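Side-chain contacts in importin-95 (Chaetomium thermophilum, PDB 4XRI), which acts as a flexible HEAT-repeat transport receptor in the nuclear import of protein cargo and probably binds a small GTPase: residues His154-Ser159 against Lys195-Asn200; Ala188-Ala193 against Arg227-Gln232; Ala529-Leu534 against Cys587-Ala592; Val536-Ala541 against Val594-Lys599; Gly699-Thr704 against Pro712-Cys717. The protein carries 2 engineered substitutions. All blocks are in the same frame, centred on the assembly; numbering follows the deposited sequence.

Contact 1. Residues His154-Ser159 against Lys195-Asn200; sequences HQKQAS and KEEPNN. With SO4 (sulfate ion), chain I.
K156 and E197 form the salt bridge that ties helix 153-168 to the loop before helix 200-212. K156 NZ lies 3.6 Å from E197 OE1, a long separation for a direct ion pair. The lysine chain is extended beyond CG and reaches out with its amino end. E197 has CG anti to the backbone N (chi1 166°), and a bend at chi2 turns its carboxylate to K156.

Hydrogen bonds add to the charge contact. A water accepts from K156 NZ at 2.6 Å and donates to E197 OE2 at 2.7 Å. Within the loop, N199 N donates to E197 OE2 over 3.1 Å, from the anti side and out of the carboxylate plane. N199 is the N-cap of helix 200-212, and its ND2 is hydrogen-bonded to Q153 OE1.

The third element is a sulfate, probably from the crystallisation liquor. H154 NE2 donates to sulfate O1 at 2.9 Å and more weakly to O3. S114 OG is also hydrogen-bonded to the ion. Q157 OE1 sits 3.5 Å above the plane of the H154 ring, over its centre. With an alanine here the imidazole donor is gone, and the sulfate would probably be held less firmly, leaving S114 to bind it without H154.

Because the direct ion pair between helix and loop is long, the short water bridge is likely to carry much of the link.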
# COMPACT_ATOMS: atom_id res chain seq x y z
N HIS A 154 -14.69 -12.31 37.11
CA HIS A 154 -13.45 -12.39 36.35
C HIS A 154 -13.32 -13.69 35.56
O HIS A 154 -12.78 -13.67 34.45
CB HIS A 154 -12.24 -12.23 37.28
CG HIS A 154 -11.89 -10.80 37.57
ND1 HIS A 154 -12.61 -10.02 38.46
CD2 HIS A 154 -10.92 -10.00 37.07
CE1 HIS A 154 -12.08 -8.81 38.50
NE2 HIS A 154 -11.05 -8.77 37.66
N GLN A 155 -13.81 -14.80 36.10
CA GLN A 155 -13.79 -16.04 35.34
C GLN A 155 -14.66 -15.90 34.10
O GLN A 155 -14.32 -16.42 33.04
CB GLN A 155 -14.26 -17.23 36.18
CG GLN A 155 -14.24 -18.54 35.39
CD GLN A 155 -14.51 -19.77 36.22
OE1 GLN A 155 -15.50 -19.84 36.95
NE2 GLN A 155 -13.63 -20.76 36.11
N LYS A 156 -15.78 -15.19 34.24
CA LYS A 156 -16.64 -14.91 33.10
C LYS A 156 -15.92 -14.06 32.06
O LYS A 156 -15.86 -14.42 30.89
CB LYS A 156 -17.92 -14.21 33.55
CG LYS A 156 -19.01 -15.13 34.06
CD LYS A 156 -20.32 -14.38 34.22
CE LYS A 156 -21.47 -15.31 34.54
NZ LYS A 156 -22.78 -14.62 34.43
N GLN A 157 -15.38 -12.92 32.51
CA GLN A 157 -14.63 -12.01 31.66
C GLN A 157 -13.56 -12.72 30.84
O GLN A 157 -13.53 -12.62 29.61
CB GLN A 157 -13.96 -10.92 32.50
CG GLN A 157 -14.88 -9.93 33.18
CD GLN A 157 -14.11 -8.92 34.01
OE1 GLN A 157 -14.04 -9.03 35.23
NE2 GLN A 157 -13.50 -7.94 33.34
N ALA A 158 -12.69 -13.43 31.54
CA ALA A 158 -11.52 -14.06 30.94
C ALA A 158 -11.90 -15.21 30.01
O ALA A 158 -11.24 -15.44 29.00
CB ALA A 158 -10.57 -14.55 32.03
N SER A 159 -12.95 -15.94 30.37
CA SER A 159 -13.40 -17.07 29.55
C SER A 159 -14.07 -16.57 28.28
O SER A 159 -13.92 -17.17 27.22
CB SER A 159 -14.35 -17.96 30.34
OG SER A 159 -13.70 -18.46 31.50
N LYS A 195 -28.31 -6.45 28.63
CA LYS A 195 -28.45 -5.52 29.74
C LYS A 195 -28.98 -6.23 30.98
O LYS A 195 -28.87 -5.72 32.09
CB LYS A 195 -29.38 -4.36 29.36
CG LYS A 195 -30.83 -4.74 29.12
CD LYS A 195 -31.66 -3.50 28.82
CE LYS A 195 -33.11 -3.84 28.52
NZ LYS A 195 -33.24 -4.73 27.34
N GLU A 196 -29.54 -7.42 30.78
CA GLU A 196 -29.99 -8.24 31.90
C GLU A 196 -28.80 -8.76 32.70
O GLU A 196 -28.96 -9.20 33.84
CB GLU A 196 -30.85 -9.41 31.40
CG GLU A 196 -32.24 -9.01 30.94
CD GLU A 196 -32.25 -8.32 29.59
OE1 GLU A 196 -31.27 -8.48 28.84
OE2 GLU A 196 -33.24 -7.63 29.28
N GLU A 197 -27.62 -8.72 32.09
CA GLU A 197 -26.39 -9.03 32.80
C GLU A 197 -26.02 -7.87 33.71
O GLU A 197 -25.71 -6.78 33.24
CB GLU A 197 -25.25 -9.33 31.82
CG GLU A 197 -23.87 -9.34 32.45
CD GLU A 197 -23.71 -10.41 33.51
OE1 GLU A 197 -24.20 -11.54 33.30
OE2 GLU A 197 -23.10 -10.11 34.56
N PRO A 198 -26.05 -8.10 35.04
CA PRO A 198 -25.84 -7.05 36.04
C PRO A 198 -24.44 -6.45 36.01
O PRO A 198 -24.27 -5.27 36.31
CB PRO A 198 -26.08 -7.79 37.37
CG PRO A 198 -25.77 -9.21 37.07
CD PRO A 198 -26.23 -9.43 35.65
N ASN A 199 -23.45 -7.26 35.64
CA ASN A 199 -22.06 -6.85 35.69
C ASN A 199 -21.58 -6.22 34.39
O ASN A 199 -21.60 -6.85 33.33
CB ASN A 199 -21.18 -8.05 36.05
CG ASN A 199 -19.87 -7.65 36.68
OD1 ASN A 199 -19.08 -6.91 36.09
ND2 ASN A 199 -19.62 -8.14 37.89
N ASN A 200 -21.15 -4.96 34.47
CA ASN A 200 -20.71 -4.22 33.29
C ASN A 200 -19.39 -4.73 32.72
O ASN A 200 -19.15 -4.63 31.52
CB ASN A 200 -20.59 -2.73 33.61
CG ASN A 200 -21.94 -2.04 33.68
OD1 ASN A 200 -22.93 -2.55 33.16
ND2 ASN A 200 -21.97 -0.88 34.31
S SO4 I . -10.34 -5.30 38.28
O1 SO4 I . -9.47 -6.46 38.47
O2 SO4 I . -9.57 -4.22 37.67
O3 SO4 I . -11.45 -5.66 37.40
O4 SO4 I . -10.86 -4.86 39.56
O HOH W 1 -22.64 -12.41 35.87

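Contact 2. Residues Ala188-Ala193 against Arg227-Gln232; sequences AVVQGA and RNYIMQ
V190 packs its CG1 methyl over one face of the Y229 ring. V190 CG1 is 3.9 Å from the ring centroid and 25° off the normal, a CH-pi contact displaced toward the rim. V190 CG1 is 3.6 Å from both Y229 CZ and Y229 CE1. The rest of the valine follows the same side of the tyrosine. V190 CB is 3.6 Å from Y229 CE1, and V190 CG2 is 3.7 Å from that same carbon. Q191 CG touches the phenol oxygen, Y229 OH, at 4.0 Å.

The torsions explain the fit. V190 points toward the other helix, and its CG1 is anti to the backbone N (chi1 166°), which carries that methyl out over the phenol. Y229 also has CG anti to its N (chi1 -165°), and this swings the ring across to helix 182-193.

Further out, the two backbones come close, with V190 CA and I230 CA 6.9 Å apart. V190 and A193 also touch V233, one turn beyond Y229. Helix 200-212 joins in through L210, which meets both V189 and I230. R194 lies against Y229, and a glycerol, probably from the crystallisation liquor, lies near that ring.

Valine and aromatic side chains closing the space between helices 182-193 and 224-238, with helix 200-212 between them in the chain, are in keeping with the stacked helical layers of the HEAT-repeat solenoid of importin beta.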
# COMPACT_ATOMS: atom_id res chain seq x y z
N ALA A 188 -23.75 -17.99 24.77
CA ALA A 188 -22.96 -17.56 25.92
C ALA A 188 -22.52 -16.10 25.79
O ALA A 188 -22.61 -15.34 26.75
CB ALA A 188 -21.75 -18.46 26.10
N VAL A 189 -22.05 -15.71 24.61
CA VAL A 189 -21.53 -14.36 24.42
C VAL A 189 -22.65 -13.33 24.32
O VAL A 189 -22.51 -12.21 24.81
CB VAL A 189 -20.62 -14.27 23.17
CG1 VAL A 189 -19.50 -15.30 23.25
CG2 VAL A 189 -21.41 -14.44 21.88
N VAL A 190 -23.77 -13.71 23.71
CA VAL A 190 -24.89 -12.79 23.55
C VAL A 190 -25.58 -12.57 24.90
O VAL A 190 -25.89 -11.43 25.26
CB VAL A 190 -25.93 -13.31 22.53
CG1 VAL A 190 -27.23 -12.52 22.64
CG2 VAL A 190 -25.37 -13.22 21.13
N GLN A 191 -25.80 -13.66 25.63
CA GLN A 191 -26.42 -13.56 26.94
C GLN A 191 -25.54 -12.79 27.91
O GLN A 191 -26.03 -12.11 28.81
CB GLN A 191 -26.73 -14.95 27.51
CG GLN A 191 -27.92 -15.63 26.85
CD GLN A 191 -28.29 -16.94 27.51
OE1 GLN A 191 -27.55 -17.46 28.36
NE2 GLN A 191 -29.44 -17.49 27.13
N GLY A 192 -24.23 -12.89 27.72
CA GLY A 192 -23.30 -12.17 28.56
C GLY A 192 -23.32 -10.68 28.27
O GLY A 192 -22.99 -9.87 29.13
N ALA A 193 -23.71 -10.32 27.05
CA ALA A 193 -23.65 -8.94 26.59
C ALA A 193 -24.94 -8.17 26.87
O ALA A 193 -24.96 -6.94 26.81
CB ALA A 193 -23.35 -8.90 25.10
N ARG A 227 -29.27 -13.66 12.91
CA ARG A 227 -29.06 -12.27 12.53
C ARG A 227 -29.72 -11.31 13.52
O ARG A 227 -29.06 -10.46 14.11
CB ARG A 227 -29.60 -12.02 11.12
CG ARG A 227 -28.85 -10.93 10.37
CD ARG A 227 -29.54 -10.56 9.06
NE ARG A 227 -29.62 -11.68 8.12
CZ ARG A 227 -30.76 -12.15 7.63
NH1 ARG A 227 -31.91 -11.61 7.99
NH2 ARG A 227 -30.74 -13.17 6.78
N ASN A 228 -31.03 -11.47 13.70
CA ASN A 228 -31.79 -10.63 14.61
C ASN A 228 -31.32 -10.77 16.06
O ASN A 228 -31.30 -9.79 16.81
CB ASN A 228 -33.28 -10.96 14.52
CG ASN A 228 -33.88 -10.56 13.18
OD1 ASN A 228 -33.70 -9.44 12.71
ND2 ASN A 228 -34.59 -11.49 12.55
N TYR A 229 -30.94 -11.99 16.43
CA TYR A 229 -30.39 -12.29 17.74
C TYR A 229 -29.19 -11.39 18.04
O TYR A 229 -29.19 -10.64 19.02
CB TYR A 229 -29.98 -13.77 17.80
CG TYR A 229 -29.72 -14.34 19.18
CD1 TYR A 229 -28.50 -14.93 19.49
CD2 TYR A 229 -30.70 -14.29 20.17
CE1 TYR A 229 -28.26 -15.46 20.74
CE2 TYR A 229 -30.46 -14.82 21.43
CZ TYR A 229 -29.24 -15.40 21.71
OH TYR A 229 -29.00 -15.92 22.96
N ILE A 230 -28.20 -11.47 17.17
CA ILE A 230 -26.97 -10.70 17.31
C ILE A 230 -27.21 -9.19 17.19
O ILE A 230 -26.70 -8.41 18.00
CB ILE A 230 -25.94 -11.13 16.25
CG1 ILE A 230 -25.53 -12.58 16.49
CG2 ILE A 230 -24.73 -10.21 16.28
CD1 ILE A 230 -24.77 -13.20 15.35
N MET A 231 -28.00 -8.79 16.20
CA MET A 231 -28.26 -7.37 15.97
C MET A 231 -29.01 -6.73 17.13
O MET A 231 -28.78 -5.57 17.46
CB MET A 231 -29.04 -7.18 14.67
CG MET A 231 -28.26 -7.54 13.41
SD MET A 231 -26.66 -6.70 13.32
CE MET A 231 -27.20 -5.01 13.06
N GLN A 232 -29.91 -7.49 17.76
CA GLN A 232 -30.68 -6.96 18.88
C GLN A 232 -29.77 -6.60 20.06
O GLN A 232 -29.89 -5.51 20.62
CB GLN A 232 -31.75 -7.96 19.33
CG GLN A 232 -32.73 -7.41 20.36
CD GLN A 232 -32.21 -7.49 21.78
OE1 GLN A 232 -31.47 -8.41 22.13
NE2 GLN A 232 -32.60 -6.53 22.61

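Contact 3. Residues Ala529-Leu534 against Cys587-Ala592; sequences AAYEVL and CTVLQA
V589 fills the space between Y531 and L534 with its two methyls. Its CB points toward segment 529-534 and sends one branch to each partner. CG1 is anti to the backbone N (chi1 179°) and goes to the leucine. V589 CG1 lies 4.0 Å from L534 CD2 and the same distance from L534 CG. CG2 is anti to the carbonyl carbon and takes the other direction. V589 CG2 is 3.5 Å from the backbone atom Y531 O, so this methyl rests on the helix backbone itself. V589 CG2 is also 3.8 Å from Y531 CD1, which it meets at a slant to the ring.

The side chains of Y531 and L534 stand roughly perpendicular to that of V589. V589 thus fits like a small wedge between two residues three positions apart on one helix. L534 has CG anti to its backbone N (chi1 -178°), which brings the isobutyl end up beside the valine. The phenol runs on away from V589, and Y531 OH is hydrogen-bonded to R559 NH1, which satisfies the polar end of this buried tyrosine.

The closest backbone approach is between L534 CA and V589 CA, 6.7 Å apart. Helices 524-539 and 573-597 run in the same general direction here. Their apolar interlocking is in keeping with the HEAT-repeat solenoid of importin beta. Helix 546-567 packs against both: L552 touches L534, and I556 touches V589. Helix 503-516 lies on L534 through V510 and L513. Beyond V589, C587 and Q591 face helix 625-640.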
# COMPACT_ATOMS: atom_id res chain seq x y z
N ALA A 529 10.40 19.06 0.00
CA ALA A 529 9.10 19.31 -0.61
C ALA A 529 9.20 20.32 -1.74
O ALA A 529 8.56 20.17 -2.78
CB ALA A 529 8.11 19.79 0.43
N ALA A 530 10.03 21.35 -1.54
CA ALA A 530 10.20 22.41 -2.53
C ALA A 530 10.97 21.92 -3.75
O ALA A 530 10.70 22.33 -4.88
CB ALA A 530 10.89 23.61 -1.91
N TYR A 531 11.94 21.04 -3.52
CA TYR A 531 12.70 20.43 -4.60
C TYR A 531 11.77 19.59 -5.47
O TYR A 531 11.91 19.57 -6.70
CB TYR A 531 13.85 19.57 -4.06
CG TYR A 531 15.16 20.31 -3.89
CD1 TYR A 531 15.66 21.12 -4.91
CD2 TYR A 531 15.89 20.20 -2.72
CE1 TYR A 531 16.86 21.80 -4.75
CE2 TYR A 531 17.09 20.87 -2.56
CZ TYR A 531 17.57 21.67 -3.58
OH TYR A 531 18.76 22.34 -3.42
N GLU A 532 10.84 18.89 -4.84
CA GLU A 532 9.86 18.09 -5.56
C GLU A 532 9.01 18.98 -6.47
O GLU A 532 8.72 18.62 -7.61
CB GLU A 532 8.96 17.31 -4.60
CG GLU A 532 8.14 16.23 -5.29
CD GLU A 532 7.11 15.59 -4.37
OE1 GLU A 532 6.89 16.11 -3.25
OE2 GLU A 532 6.52 14.57 -4.77
N VAL A 533 8.62 20.14 -5.94
CA VAL A 533 7.87 21.13 -6.71
C VAL A 533 8.65 21.55 -7.94
O VAL A 533 8.12 21.57 -9.06
CB VAL A 533 7.55 22.38 -5.86
CG1 VAL A 533 6.79 23.40 -6.71
CG2 VAL A 533 6.74 21.99 -4.64
N LEU A 534 9.92 21.90 -7.73
CA LEU A 534 10.80 22.32 -8.80
C LEU A 534 10.91 21.25 -9.88
O LEU A 534 10.91 21.55 -11.08
CB LEU A 534 12.19 22.65 -8.24
CG LEU A 534 13.23 23.16 -9.24
CD1 LEU A 534 12.65 24.31 -10.05
CD2 LEU A 534 14.50 23.58 -8.52
N CYS A 587 19.25 15.14 -7.25
CA CYS A 587 19.27 14.17 -8.34
C CYS A 587 17.91 14.12 -9.03
O CYS A 587 17.83 13.96 -10.25
CB CYS A 587 19.67 12.78 -7.84
SG CYS A 587 21.44 12.56 -7.53
N THR A 588 16.85 14.24 -8.24
CA THR A 588 15.49 14.23 -8.77
C THR A 588 15.26 15.40 -9.72
O THR A 588 14.70 15.23 -10.81
CB THR A 588 14.44 14.29 -7.63
OG1 THR A 588 14.49 13.08 -6.88
CG2 THR A 588 13.04 14.47 -8.20
N VAL A 589 15.69 16.59 -9.31
CA VAL A 589 15.58 17.78 -10.14
C VAL A 589 16.46 17.66 -11.38
O VAL A 589 16.02 17.97 -12.49
CB VAL A 589 15.96 19.05 -9.37
CG1 VAL A 589 15.86 20.27 -10.28
CG2 VAL A 589 15.08 19.23 -8.15
N LEU A 590 17.70 17.22 -11.18
CA LEU A 590 18.62 17.01 -12.29
C LEU A 590 18.01 16.07 -13.32
O LEU A 590 18.03 16.36 -14.52
CB LEU A 590 19.95 16.45 -11.79
CG LEU A 590 20.95 16.11 -12.90
CD1 LEU A 590 21.36 17.37 -13.64
CD2 LEU A 590 22.17 15.38 -12.36
N GLN A 591 17.47 14.96 -12.85
CA GLN A 591 16.79 13.98 -13.70
C GLN A 591 15.69 14.64 -14.53
O GLN A 591 15.53 14.33 -15.71
CB GLN A 591 16.21 12.85 -12.84
CG GLN A 591 15.51 11.76 -13.63
CD GLN A 591 14.82 10.75 -12.73
OE1 GLN A 591 15.13 10.65 -11.55
NE2 GLN A 591 13.86 10.01 -13.29
N ALA A 592 14.95 15.55 -13.90
CA ALA A 592 13.86 16.25 -14.56
C ALA A 592 14.37 17.12 -15.71
O ALA A 592 13.80 17.12 -16.80
CB ALA A 592 13.09 17.10 -13.56

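Contact 4. Residues Val536-Ala541 against Val594-Lys599; sequences VFVQNA and VQRLDK
Helices 524-539 and 573-597 both end here, with Q539 CA and R596 CA 6.1 Å apart, N540 leaving helical angles and D598 turning to a positive phi of 54°. R596 carries the contact along its whole length. Its CB meets V538 CG1 at 3.9 Å. Its CG then lies 3.5 Å from V538 O, and its CD passes near Q539 O. CG is anti to the backbone N, and the bend at chi2 (57°) folds the chain along these helix-end carbonyls.

The guanidinium finishes on A541 O. R596 NE and R596 NH2 each donate to that oxygen at 2.8 Å, a side-on grip by two nitrogens on one atom. The oxygen lies close to the guanidinium plane, at its edge. Both donors reach the carbonyl from the same face, and NE stands above its plane. R596 thus links the ends of two helices in the HEAT-repeat solenoid, in the importin beta-1-like repeat region. R596 NH2 has a second partner in N543 OD1, which fixes the rotation of the group further. L546 of helix 546-567 lies against the arginine as well.

N540 closes its own helix end. N540 ND2 donates to V536 O at 2.6 Å, nearly in its amide plane. The backbone N540 N also bonds V536 O, at 3.2 Å, so this carbonyl has two donors.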
# COMPACT_ATOMS: atom_id res chain seq x y z
N VAL A 536 8.64 18.99 -10.67
CA VAL A 536 7.37 18.91 -11.38
C VAL A 536 7.17 20.10 -12.32
O VAL A 536 6.61 19.96 -13.41
CB VAL A 536 6.19 18.82 -10.39
CG1 VAL A 536 4.85 18.90 -11.11
CG2 VAL A 536 6.28 17.53 -9.58
N PHE A 537 7.64 21.27 -11.90
CA PHE A 537 7.62 22.45 -12.75
C PHE A 537 8.45 22.22 -14.01
O PHE A 537 8.05 22.60 -15.11
CB PHE A 537 8.13 23.68 -12.00
CG PHE A 537 7.04 24.52 -11.39
CD1 PHE A 537 6.42 24.13 -10.22
CD2 PHE A 537 6.65 25.70 -12.00
CE1 PHE A 537 5.42 24.91 -9.66
CE2 PHE A 537 5.65 26.48 -11.44
CZ PHE A 537 5.04 26.08 -10.27
N VAL A 538 9.60 21.58 -13.84
CA VAL A 538 10.49 21.27 -14.96
C VAL A 538 9.86 20.26 -15.90
O VAL A 538 9.86 20.45 -17.12
CB VAL A 538 11.85 20.73 -14.46
CG1 VAL A 538 12.62 20.11 -15.62
CG2 VAL A 538 12.65 21.84 -13.81
N GLN A 539 9.34 19.18 -15.33
CA GLN A 539 8.70 18.12 -16.11
C GLN A 539 7.63 18.66 -17.05
O GLN A 539 7.50 18.22 -18.19
CB GLN A 539 8.08 17.06 -15.18
CG GLN A 539 9.08 16.27 -14.36
CD GLN A 539 8.40 15.29 -13.42
OE1 GLN A 539 7.21 15.01 -13.55
NE2 GLN A 539 9.15 14.77 -12.45
N ASN A 540 6.86 19.63 -16.56
CA ASN A 540 5.73 20.17 -17.29
C ASN A 540 6.02 21.50 -17.99
O ASN A 540 5.10 22.21 -18.40
CB ASN A 540 4.54 20.35 -16.35
CG ASN A 540 4.07 19.04 -15.75
OD1 ASN A 540 3.27 18.32 -16.34
ND2 ASN A 540 4.56 18.73 -14.55
N ALA A 541 7.30 21.84 -18.11
CA ALA A 541 7.69 23.11 -18.71
C ALA A 541 7.50 23.08 -20.22
O ALA A 541 7.64 22.04 -20.86
CB ALA A 541 9.13 23.43 -18.36
N VAL A 594 17.21 16.76 -17.29
CA VAL A 594 17.79 15.89 -18.31
C VAL A 594 16.72 15.38 -19.26
O VAL A 594 16.84 15.50 -20.48
CB VAL A 594 18.54 14.69 -17.69
CG1 VAL A 594 18.94 13.71 -18.78
CG2 VAL A 594 19.76 15.16 -16.91
N GLN A 595 15.66 14.81 -18.69
CA GLN A 595 14.53 14.30 -19.48
C GLN A 595 13.87 15.40 -20.30
O GLN A 595 13.53 15.20 -21.46
CB GLN A 595 13.48 13.65 -18.57
CG GLN A 595 13.92 12.33 -17.95
CD GLN A 595 12.78 11.61 -17.25
OE1 GLN A 595 12.93 11.14 -16.12
NE2 GLN A 595 11.64 11.51 -17.92
N ARG A 596 13.71 16.57 -19.69
CA ARG A 596 13.03 17.68 -20.34
C ARG A 596 13.86 18.25 -21.49
O ARG A 596 13.32 18.65 -22.52
CB ARG A 596 12.72 18.79 -19.34
CG ARG A 596 11.82 19.87 -19.90
CD ARG A 596 10.52 19.28 -20.42
NE ARG A 596 9.74 20.25 -21.18
CZ ARG A 596 9.82 20.41 -22.50
NH1 ARG A 596 10.65 19.65 -23.21
NH2 ARG A 596 9.07 21.32 -23.11
N LEU A 597 15.18 18.29 -21.32
CA LEU A 597 16.06 18.87 -22.33
C LEU A 597 16.35 17.86 -23.44
O LEU A 597 16.59 18.24 -24.58
CB LEU A 597 17.36 19.35 -21.70
CG LEU A 597 17.29 20.66 -20.92
CD1 LEU A 597 18.60 20.95 -20.20
CD2 LEU A 597 16.93 21.82 -21.85
N ASP A 598 16.30 16.57 -23.09
CA ASP A 598 16.63 15.49 -24.02
C ASP A 598 18.01 15.70 -24.63
O ASP A 598 18.99 15.88 -23.91
CB ASP A 598 15.57 15.36 -25.11
CG ASP A 598 15.59 14.00 -25.79
OD1 ASP A 598 16.01 13.02 -25.14
OD2 ASP A 598 15.18 13.91 -26.97
N LYS A 599 18.08 15.70 -25.96
CA LYS A 599 19.35 15.81 -26.69
C LYS A 599 20.15 17.06 -26.32
O LYS A 599 21.38 17.06 -26.41
CB LYS A 599 19.08 15.81 -28.19
CG LYS A 599 18.51 14.51 -28.73
CD LYS A 599 19.59 13.45 -28.85
CE LYS A 599 19.01 12.15 -29.37
NZ LYS A 599 18.28 12.36 -30.66

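Contact 5. Residues Gly699-Thr704 against Pro712-Cys717; sequences GNLRST and PAILQC
N700 OD1 accepts a hydrogen bond from N708 ND2 and is also met by a methyl of I714. I714 CD1 lies 3.3 Å from N700 OD1. The contact joins two successive helices of the importin-beta HEAT-repeat solenoid, 690-701 and 711-725, which run in roughly opposite directions across a short connection. N708 belongs to that connection, so N700 links the end of its helix to the loop that follows.

I714 meets two neighbours. Its CG1 is anti to the carbonyl carbon (chi1 -73°), and the extended second torsion carries CD1 out to the asparagine. I714 CD1 also touches N700 CG at 3.6 Å and N700 CB at 3.7 Å. L701 and I714 lie alongside one another, pointing opposite ways. An alanine in place of I714 lacks everything beyond CB and would probably open a gap beside N700 and L701, letting the leucine end turn more freely.

Helix 665-682 packs on both segments, with I672 on I714 and C668 on N700. V739 of helix 730-743 touches L701. L701 CD2 meets both methyls of the isoleucine, 4.0 Å from I714 CD1 and 4.1 Å from I714 CG2.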
# COMPACT_ATOMS: atom_id res chain seq x y z
N GLY A 699 23.71 -15.00 -13.23
CA GLY A 699 24.17 -15.24 -11.87
C GLY A 699 23.08 -14.97 -10.85
O GLY A 699 22.95 -15.68 -9.86
N ASN A 700 22.30 -13.93 -11.10
CA ASN A 700 21.18 -13.57 -10.24
C ASN A 700 20.11 -14.66 -10.24
O ASN A 700 19.46 -14.91 -9.22
CB ASN A 700 20.55 -12.25 -10.69
CG ASN A 700 19.52 -11.73 -9.71
OD1 ASN A 700 18.42 -12.29 -9.58
ND2 ASN A 700 19.85 -10.65 -9.02
N LEU A 701 19.95 -15.31 -11.39
CA LEU A 701 18.93 -16.35 -11.54
C LEU A 701 19.26 -17.59 -10.72
O LEU A 701 18.37 -18.37 -10.39
CB LEU A 701 18.76 -16.72 -13.01
CG LEU A 701 18.08 -15.66 -13.89
CD1 LEU A 701 17.90 -16.18 -15.31
CD2 LEU A 701 16.75 -15.23 -13.30
N ARG A 702 20.53 -17.78 -10.39
CA ARG A 702 20.90 -18.85 -9.47
C ARG A 702 20.52 -18.47 -8.05
O ARG A 702 21.15 -17.63 -7.42
CB ARG A 702 22.40 -19.17 -9.56
CG ARG A 702 22.73 -19.95 -10.81
CD ARG A 702 24.02 -20.73 -10.71
NE ARG A 702 25.18 -19.85 -10.66
CZ ARG A 702 25.57 -19.05 -11.65
NH1 ARG A 702 24.89 -19.01 -12.79
NH2 ARG A 702 26.64 -18.28 -11.50
N SER A 703 19.45 -19.10 -7.57
CA SER A 703 18.83 -18.70 -6.31
C SER A 703 18.25 -19.91 -5.59
O SER A 703 18.04 -20.96 -6.18
CB SER A 703 17.73 -17.66 -6.58
OG SER A 703 17.10 -17.26 -5.38
N THR A 704 18.00 -19.74 -4.29
CA THR A 704 17.29 -20.74 -3.52
C THR A 704 15.83 -20.32 -3.39
O THR A 704 15.03 -20.95 -2.70
CB THR A 704 17.92 -20.94 -2.12
OG1 THR A 704 18.01 -19.68 -1.45
CG2 THR A 704 19.33 -21.52 -2.25
N PRO A 712 11.42 -11.39 -13.34
CA PRO A 712 10.64 -10.76 -14.41
C PRO A 712 11.39 -9.66 -15.16
O PRO A 712 11.35 -9.61 -16.39
CB PRO A 712 9.43 -10.17 -13.66
CG PRO A 712 9.26 -11.06 -12.49
CD PRO A 712 10.66 -11.43 -12.07
N ALA A 713 12.08 -8.79 -14.42
CA ALA A 713 12.84 -7.70 -15.04
C ALA A 713 14.08 -8.23 -15.76
O ALA A 713 14.51 -7.67 -16.77
CB ALA A 713 13.23 -6.67 -14.00
N ILE A 714 14.64 -9.32 -15.24
CA ILE A 714 15.82 -9.93 -15.84
C ILE A 714 15.49 -10.54 -17.20
O ILE A 714 16.29 -10.45 -18.15
CB ILE A 714 16.41 -11.02 -14.91
CG1 ILE A 714 17.11 -10.38 -13.72
CG2 ILE A 714 17.38 -11.92 -15.66
CD1 ILE A 714 17.61 -11.37 -12.69
N LEU A 715 14.31 -11.13 -17.31
CA LEU A 715 13.86 -11.72 -18.57
C LEU A 715 13.58 -10.64 -19.60
O LEU A 715 13.94 -10.77 -20.77
CB LEU A 715 12.63 -12.59 -18.35
CG LEU A 715 12.80 -13.73 -17.35
CD1 LEU A 715 11.57 -14.61 -17.33
CD2 LEU A 715 14.06 -14.54 -17.66
N GLN A 716 12.92 -9.57 -19.15
CA GLN A 716 12.69 -8.40 -20.00
C GLN A 716 14.03 -7.87 -20.50
O GLN A 716 14.17 -7.47 -21.66
CB GLN A 716 11.94 -7.30 -19.24
CG GLN A 716 11.82 -6.00 -20.01
CD GLN A 716 11.27 -4.86 -19.15
OE1 GLN A 716 10.46 -5.07 -18.25
NE2 GLN A 716 11.71 -3.65 -19.45
N CYS A 717 15.02 -7.90 -19.61
CA CYS A 717 16.36 -7.46 -19.93
C CYS A 717 17.00 -8.33 -21.01
O CYS A 717 17.68 -7.82 -21.91
CB CYS A 717 17.22 -7.47 -18.66
SG CYS A 717 18.68 -6.47 -18.76

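Overall arrangement
The five contacts fall into two groups on opposite sides of the chain's centre. Contacts 1 and 2 lie toward the N-terminus, with centres 14 Å apart, and they touch where E197 packs on the backbone of G192. Their segments alternate along the chain. Contacts 3 and 4 share helices 524-539 and 573-597 and have centres 11 Å apart, so they are successive steps along one helix pair. Contact 5 follows later in the chain, with its centre 32 Å from that of contact 3. The centres of contacts 1 and 4 are 67 Å apart. Each contact joins segments fairly near in sequence, as expected for a solenoid held together by local helix packing, which suits a flexible receptor.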